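Local coordinates for (S)-2-haloacid dehalogenase IVA (Burkholderia cepacia, PDB 2NO4), which catalyses the hydrolytic dehalogenation of short-chain (S)-2-haloalkanoic acids to (R)-2-hydroxyalkanoic acids, with inversion of configuration, at residues Leu49-Gln52 with Arg53-Tyr57; Ala68-Trp71 with Gln72-Asp75; Ser58-Arg61 with Thr62-Gln66. All blocks are in the same frame, centred on the assembly; numbering follows the deposited sequence.

Overall arrangement
The three contacts are local ones on two helices that follow each other in the chain. Contact 1 lies within helix 43-63, contact 3 closes that helix, and contact 2 opens helix 70-84. Along the chain the order is therefore 1, 3, 2. Centres of contacts 1 and 2 are about 10 Å apart, those of 2 and 3 about 12 Å, and those of 1 and 3 about 13 Å. Gln54 and Trp50 of contact 1 probably hydrogen-bond to Thr74 of contact 2. Contacts 2 and 3 share a sulfate. Both helices belong to the helical cap beside the parallel-sheet core; helix 43-63 places Arg51 at the haloacid site, and contacts 1 and 3 meet the second subunit.

Contact 1 (Leu49-Gln52 with Arg53-Tyr57); sequences LWRQ and RQLEY
Leu49 to Tyr57 is unbroken alpha helix, and the N-H groups of Arg53, Gln54, Leu55 and Glu56 bond to the carbonyls of Leu49, Trp50, Arg51 and Gln52. Three side chains on one flank form a polar chain. The amide of Gln52 works in two directions. Gln52 OE1 accepts from Arg53 NH2 at 2.8 Å, at the edge of the guanidinium and in its plane, with the two flat groups 82° apart. Gln52 NE2 donates to the anti lone pair of Glu56 OE1 at 3.1 Å. The bend at chi2 (-81°) swings the Gln52 amide across the flank of the helix, between Arg53 and Glu56. These bonds fix the rotation of the amide. Arg53 NE makes a salt bridge to Glu212 of the second subunit, and Glu56 OE2 bonds to Tyr213 of that subunit. Leu49 CD1 packs against Arg53 NH2 at 3.7 Å.

Another flank carries Arg51. Arg51 NH1 donates to Gln54 OE1 at 3.2 Å, while Leu55 CD1 sits over the centre of one guanidinium face, 3.6 Å above the plane. Gln54 NE2 is held by Thr74 and Tyr101, so Gln54 probably acts as a second-shell residue that helps to position Arg51. Arg51 binds the (S)-2-haloacid. Helix 43-63 belongs to the helical cap of this HAD-superfamily dehalogenase; it brings Arg51 toward the active site and meets the second subunit on another side.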
# COMPACT_ATOMS: atom_id res chain seq x y z
N LEU B 49 9.06 7.76 1.52
CA LEU B 49 8.75 6.65 2.45
C LEU B 49 7.64 7.00 3.42
O LEU B 49 6.78 6.15 3.68
CB LEU B 49 9.99 6.20 3.23
CG LEU B 49 9.83 4.99 4.16
CD1 LEU B 49 9.37 3.69 3.46
CD2 LEU B 49 11.20 4.76 4.82
N TRP B 50 7.67 8.22 3.97
CA TRP B 50 6.60 8.68 4.86
C TRP B 50 5.23 8.50 4.17
O TRP B 50 4.30 7.90 4.72
CB TRP B 50 6.82 10.14 5.21
CG TRP B 50 5.85 10.76 6.21
CD1 TRP B 50 4.89 10.14 6.95
CD2 TRP B 50 5.83 12.13 6.58
NE1 TRP B 50 4.24 11.07 7.75
CE2 TRP B 50 4.84 12.29 7.56
CE3 TRP B 50 6.60 13.24 6.18
CZ2 TRP B 50 4.55 13.54 8.13
CZ3 TRP B 50 6.32 14.50 6.77
CH2 TRP B 50 5.31 14.62 7.73
N ARG B 51 5.12 9.06 2.96
CA ARG B 51 3.89 8.99 2.19
C ARG B 51 3.46 7.54 1.88
O ARG B 51 2.30 7.19 2.06
CB ARG B 51 4.06 9.83 0.88
CG ARG B 51 2.93 9.65 -0.16
CD ARG B 51 1.63 10.22 0.35
NE ARG B 51 0.63 10.36 -0.71
CZ ARG B 51 -0.65 10.64 -0.50
NH1 ARG B 51 -1.10 10.79 0.74
NH2 ARG B 51 -1.50 10.74 -1.52
N GLN B 52 4.39 6.72 1.42
CA GLN B 52 4.11 5.33 1.07
C GLN B 52 3.60 4.53 2.27
O GLN B 52 2.63 3.75 2.14
CB GLN B 52 5.38 4.63 0.46
CG GLN B 52 5.12 3.12 0.01
CD GLN B 52 5.18 2.05 1.17
OE1 GLN B 52 6.01 2.18 2.07
NE2 GLN B 52 4.33 0.97 1.09
N ARG B 53 4.25 4.70 3.43
CA ARG B 53 3.87 3.95 4.62
C ARG B 53 2.53 4.45 5.19
O ARG B 53 1.74 3.65 5.68
CB ARG B 53 4.92 4.02 5.75
CG ARG B 53 5.99 2.97 5.66
CD ARG B 53 5.43 1.54 5.42
NE ARG B 53 6.39 0.49 5.79
CZ ARG B 53 7.36 0.03 5.00
NH1 ARG B 53 8.17 -0.91 5.44
NH2 ARG B 53 7.57 0.52 3.77
N GLN B 54 2.30 5.76 5.12
CA GLN B 54 1.03 6.35 5.59
C GLN B 54 -0.14 5.67 4.88
O GLN B 54 -1.11 5.24 5.52
CB GLN B 54 1.02 7.86 5.39
CG GLN B 54 -0.33 8.61 5.60
CD GLN B 54 -0.31 9.97 4.92
OE1 GLN B 54 -0.14 10.05 3.69
NE2 GLN B 54 -0.46 11.07 5.71
N LEU B 55 -0.00 5.55 3.55
CA LEU B 55 -0.98 4.94 2.70
C LEU B 55 -1.01 3.46 2.92
O LEU B 55 -2.09 2.92 3.09
CB LEU B 55 -0.71 5.26 1.22
CG LEU B 55 -1.04 6.72 0.88
CD1 LEU B 55 -0.76 6.94 -0.59
CD2 LEU B 55 -2.48 7.09 1.30
N GLU B 56 0.16 2.79 2.94
CA GLU B 56 0.18 1.37 3.30
C GLU B 56 -0.64 1.09 4.58
O GLU B 56 -1.46 0.17 4.58
CB GLU B 56 1.60 0.86 3.55
CG GLU B 56 1.59 -0.52 4.24
CD GLU B 56 2.97 -1.13 4.42
OE1 GLU B 56 3.84 -0.91 3.56
OE2 GLU B 56 3.20 -1.84 5.42
N TYR B 57 -0.36 1.84 5.65
CA TYR B 57 -1.05 1.66 6.94
C TYR B 57 -2.55 1.80 6.81
O TYR B 57 -3.28 1.07 7.45
CB TYR B 57 -0.53 2.60 8.06
CG TYR B 57 0.92 2.38 8.41
CD1 TYR B 57 1.57 1.18 8.09
CD2 TYR B 57 1.65 3.40 9.04
CE1 TYR B 57 2.98 1.01 8.43
CE2 TYR B 57 3.03 3.25 9.39
CZ TYR B 57 3.67 2.07 9.09
OH TYR B 57 5.01 1.96 9.47

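Contact 2 (Ala68-Trp71 with Gln72-Asp75); sequences ADFW and QLTD. With SO4 (sulfate ion), chain K.
Asp69 is the N-cap residue of helix 70-84: Asp69 OD1 accepts from Gln72 N at 3.0 Å, nearly in line with its C-O bond. Its CG stands between the backbone N and the carbonyl carbon (chi1 83°), which turns OD1 toward the N-H of Gln72. The main-chain bonds then begin, from Leu73 N to Asp69 O, Thr74 N to Phe70 O and Asp75 N to Trp71 O.

Phe70 O takes a second donor. Thr74 OG1 donates to Phe70 O at 2.7 Å, from above the carbonyl plane and 41° out of it. Thr74 OG1 also lies over one face of the Phe70 ring, 4.1 Å from Phe70 CD2.

Apolar contact is modest. Ala68 CB touches Leu73 CD2 at 3.9 Å and packs against the Gln72 amide. Phe70 CD1 and Leu73 CD1 are more loosely paired, at 4.5 Å. The Phe70 ring also packs on Asn129, a haloacid-binding residue.

One bond goes to the sulfate, probably from the crystallisation liquor. The extended chain of Gln72 brings Gln72 NE2 to sulfate O1 at 2.9 Å, almost straight at 175°. NE2 also bonds to Glu76, and Arg61 and Gln66 grip the same ion.

The Asp69 carboxylate satisfies a first-turn N-H, and its negative charge probably suits the positive end of the helix dipole.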
# COMPACT_ATOMS: atom_id res chain seq x y z
N ALA B 68 -7.11 2.85 12.89
CA ALA B 68 -6.71 3.97 13.73
C ALA B 68 -6.78 5.14 12.78
O ALA B 68 -6.73 4.96 11.55
CB ALA B 68 -5.29 3.81 14.27
N ASP B 69 -6.89 6.34 13.34
CA ASP B 69 -7.13 7.51 12.51
C ASP B 69 -5.91 8.04 11.74
O ASP B 69 -4.78 7.63 12.00
CB ASP B 69 -7.89 8.63 13.27
CG ASP B 69 -7.00 9.54 14.15
OD1 ASP B 69 -5.77 9.44 14.19
OD2 ASP B 69 -7.58 10.42 14.82
N PHE B 70 -6.16 8.93 10.79
CA PHE B 70 -5.15 9.21 9.77
C PHE B 70 -3.98 9.95 10.36
O PHE B 70 -2.83 9.72 9.97
CB PHE B 70 -5.76 9.93 8.59
CG PHE B 70 -5.00 9.75 7.29
CD1 PHE B 70 -4.80 8.47 6.75
CD2 PHE B 70 -4.54 10.87 6.56
CE1 PHE B 70 -4.16 8.30 5.51
CE2 PHE B 70 -3.90 10.71 5.33
CZ PHE B 70 -3.72 9.39 4.81
N TRP B 71 -4.27 10.81 11.33
CA TRP B 71 -3.19 11.48 12.08
C TRP B 71 -2.24 10.49 12.78
O TRP B 71 -1.00 10.65 12.76
CB TRP B 71 -3.77 12.50 13.07
CG TRP B 71 -2.75 13.33 13.77
CD1 TRP B 71 -2.38 13.22 15.08
CD2 TRP B 71 -1.96 14.41 13.23
NE1 TRP B 71 -1.41 14.15 15.39
CE2 TRP B 71 -1.14 14.90 14.27
CE3 TRP B 71 -1.87 15.00 11.96
CZ2 TRP B 71 -0.24 15.98 14.09
CZ3 TRP B 71 -0.97 16.08 11.78
CH2 TRP B 71 -0.17 16.55 12.86
N GLN B 72 -2.83 9.48 13.43
CA GLN B 72 -2.01 8.47 14.10
C GLN B 72 -1.16 7.73 13.06
O GLN B 72 0.01 7.49 13.29
CB GLN B 72 -2.87 7.47 14.89
CG GLN B 72 -2.03 6.43 15.69
CD GLN B 72 -2.89 5.49 16.51
OE1 GLN B 72 -3.92 5.88 17.05
NE2 GLN B 72 -2.47 4.22 16.58
N LEU B 73 -1.76 7.35 11.95
CA LEU B 73 -1.00 6.67 10.90
C LEU B 73 0.12 7.53 10.30
O LEU B 73 1.19 7.00 9.95
CB LEU B 73 -1.92 6.22 9.76
CG LEU B 73 -3.10 5.33 10.18
CD1 LEU B 73 -3.76 4.70 8.96
CD2 LEU B 73 -2.78 4.32 11.31
N THR B 74 -0.16 8.83 10.13
CA THR B 74 0.80 9.81 9.63
C THR B 74 2.01 9.87 10.58
O THR B 74 3.15 9.85 10.15
CB THR B 74 0.13 11.20 9.43
OG1 THR B 74 -0.98 11.04 8.53
CG2 THR B 74 1.14 12.24 8.84
N ASP B 75 1.73 9.92 11.88
CA ASP B 75 2.72 9.93 12.95
C ASP B 75 3.58 8.63 12.93
O ASP B 75 4.81 8.69 12.91
CB ASP B 75 1.98 10.14 14.30
CG ASP B 75 2.92 10.40 15.46
OD1 ASP B 75 3.55 9.46 15.96
OD2 ASP B 75 3.02 11.57 15.88
S SO4 K . -3.53 0.88 17.49
O1 SO4 K . -3.96 2.17 17.95
O2 SO4 K . -3.42 -0.07 18.61
O3 SO4 K . -4.48 0.33 16.55
O4 SO4 K . -2.17 1.05 16.88

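Contact 3 (Ser58-Arg61 with Thr62-Gln66); sequences SWTR and TLMHQ. With SO4 (sulfate ion), chain K.
Arg61 CG is anti to the carbonyl carbon (chi1 -82°) and the chain runs extended to NE, which carries the guanidinium alongside the backbone of Gln66. Gln66 bends at chi2 (83°), and this turns its amide toward the sulfate that Arg61 also binds. Arg61 NH1 donates to Gln66 O at 2.8 Å, with the oxygen at the edge of the guanidinium and near its plane. Arg61 NH1 also reaches sulfate O3 at 2.9 Å. Arg61 NH2 meets sulfate O4 at 2.9 Å, a nearly straight bond (175°). Gln66 NE2 bonds to sulfate O3 at 3.0 Å, so this oxygen has two donors.

The backbone ends helix 43-63 in a Schellman motif. Gln66 N bonds to Arg61 O at 2.8 Å, and His65, with positive phi, is the C-prime residue. The His65 N to Thr62 O bond is weak. Arg61 holds Gln66 twice, its carbonyl accepting from Gln66 N and its guanidinium donating to Gln66 O.

Met64 CE lies 4.0 Å from Thr60 CB, the two side chains pointing the same way. Thr60 OG1 bonds to Tyr213 and Gln66 OE1 to Lys196, both of the second subunit. Arg61 NH2 makes a salt bridge to Glu76 on helix 70-84.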
# COMPACT_ATOMS: atom_id res chain seq x y z
N SER B 58 -3.00 2.74 5.99
CA SER B 58 -4.42 2.93 5.80
C SER B 58 -5.07 1.71 5.11
O SER B 58 -6.14 1.30 5.49
CB SER B 58 -4.71 4.27 5.08
OG SER B 58 -4.57 4.17 3.64
N TRP B 59 -4.41 1.12 4.10
CA TRP B 59 -4.95 -0.03 3.40
C TRP B 59 -4.89 -1.31 4.26
O TRP B 59 -5.88 -2.00 4.38
CB TRP B 59 -4.24 -0.23 2.05
CG TRP B 59 -4.30 0.99 1.16
CD1 TRP B 59 -5.36 1.85 0.98
CD2 TRP B 59 -3.25 1.48 0.32
NE1 TRP B 59 -5.02 2.84 0.07
CE2 TRP B 59 -3.74 2.64 -0.34
CE3 TRP B 59 -1.92 1.05 0.06
CZ2 TRP B 59 -2.95 3.39 -1.23
CZ3 TRP B 59 -1.14 1.79 -0.82
CH2 TRP B 59 -1.66 2.94 -1.47
N THR B 60 -3.73 -1.61 4.85
CA THR B 60 -3.57 -2.88 5.52
C THR B 60 -4.41 -2.93 6.83
O THR B 60 -4.94 -3.98 7.16
CB THR B 60 -2.11 -3.21 5.79
OG1 THR B 60 -1.57 -2.19 6.62
CG2 THR B 60 -1.30 -3.27 4.43
N ARG B 61 -4.47 -1.82 7.55
CA ARG B 61 -5.27 -1.74 8.79
C ARG B 61 -6.75 -1.90 8.54
O ARG B 61 -7.46 -2.55 9.31
CB ARG B 61 -5.01 -0.43 9.50
CG ARG B 61 -3.76 -0.43 10.36
CD ARG B 61 -3.56 1.01 10.87
NE ARG B 61 -2.52 1.16 11.91
CZ ARG B 61 -2.71 1.01 13.22
NH1 ARG B 61 -3.88 0.56 13.69
NH2 ARG B 61 -1.70 1.25 14.04
N THR B 62 -7.25 -1.38 7.42
CA THR B 62 -8.64 -1.71 7.11
C THR B 62 -8.86 -3.16 6.73
O THR B 62 -9.85 -3.78 7.17
CB THR B 62 -9.52 -0.61 6.36
OG1 THR B 62 -10.34 -1.16 5.30
CG2 THR B 62 -8.81 0.58 5.99
N LEU B 63 -7.91 -3.73 5.98
CA LEU B 63 -7.98 -5.15 5.58
C LEU B 63 -7.91 -6.09 6.77
O LEU B 63 -8.57 -7.12 6.77
CB LEU B 63 -6.88 -5.51 4.57
CG LEU B 63 -7.13 -4.98 3.14
CD1 LEU B 63 -5.92 -5.15 2.26
CD2 LEU B 63 -8.39 -5.66 2.53
N MET B 64 -7.09 -5.76 7.77
CA MET B 64 -6.99 -6.61 8.95
C MET B 64 -7.90 -6.14 10.12
O MET B 64 -7.80 -6.66 11.23
CB MET B 64 -5.54 -6.78 9.42
CG MET B 64 -4.90 -5.55 10.09
SD MET B 64 -3.19 -5.76 10.64
CE MET B 64 -2.22 -5.45 9.14
N HIS B 65 -8.72 -5.13 9.88
CA HIS B 65 -9.71 -4.69 10.90
C HIS B 65 -9.06 -4.07 12.15
O HIS B 65 -9.49 -4.33 13.27
CB HIS B 65 -10.67 -5.86 11.29
CG HIS B 65 -11.24 -6.59 10.10
ND1 HIS B 65 -11.70 -5.93 8.98
CD2 HIS B 65 -11.38 -7.90 9.84
CE1 HIS B 65 -12.12 -6.82 8.09
NE2 HIS B 65 -11.93 -8.02 8.58
N GLN B 66 -8.01 -3.28 11.95
CA GLN B 66 -7.38 -2.57 13.05
C GLN B 66 -7.31 -1.07 12.69
O GLN B 66 -6.24 -0.49 12.58
CB GLN B 66 -6.02 -3.18 13.41
CG GLN B 66 -5.34 -2.54 14.61
CD GLN B 66 -5.85 -3.09 15.96
OE1 GLN B 66 -6.52 -4.12 16.00
NE2 GLN B 66 -5.49 -2.42 17.04
S SO4 K . -3.53 0.88 17.49
O1 SO4 K . -3.96 2.17 17.95
O2 SO4 K . -3.42 -0.07 18.61
O3 SO4 K . -4.48 0.33 16.55
O4 SO4 K . -2.17 1.05 16.88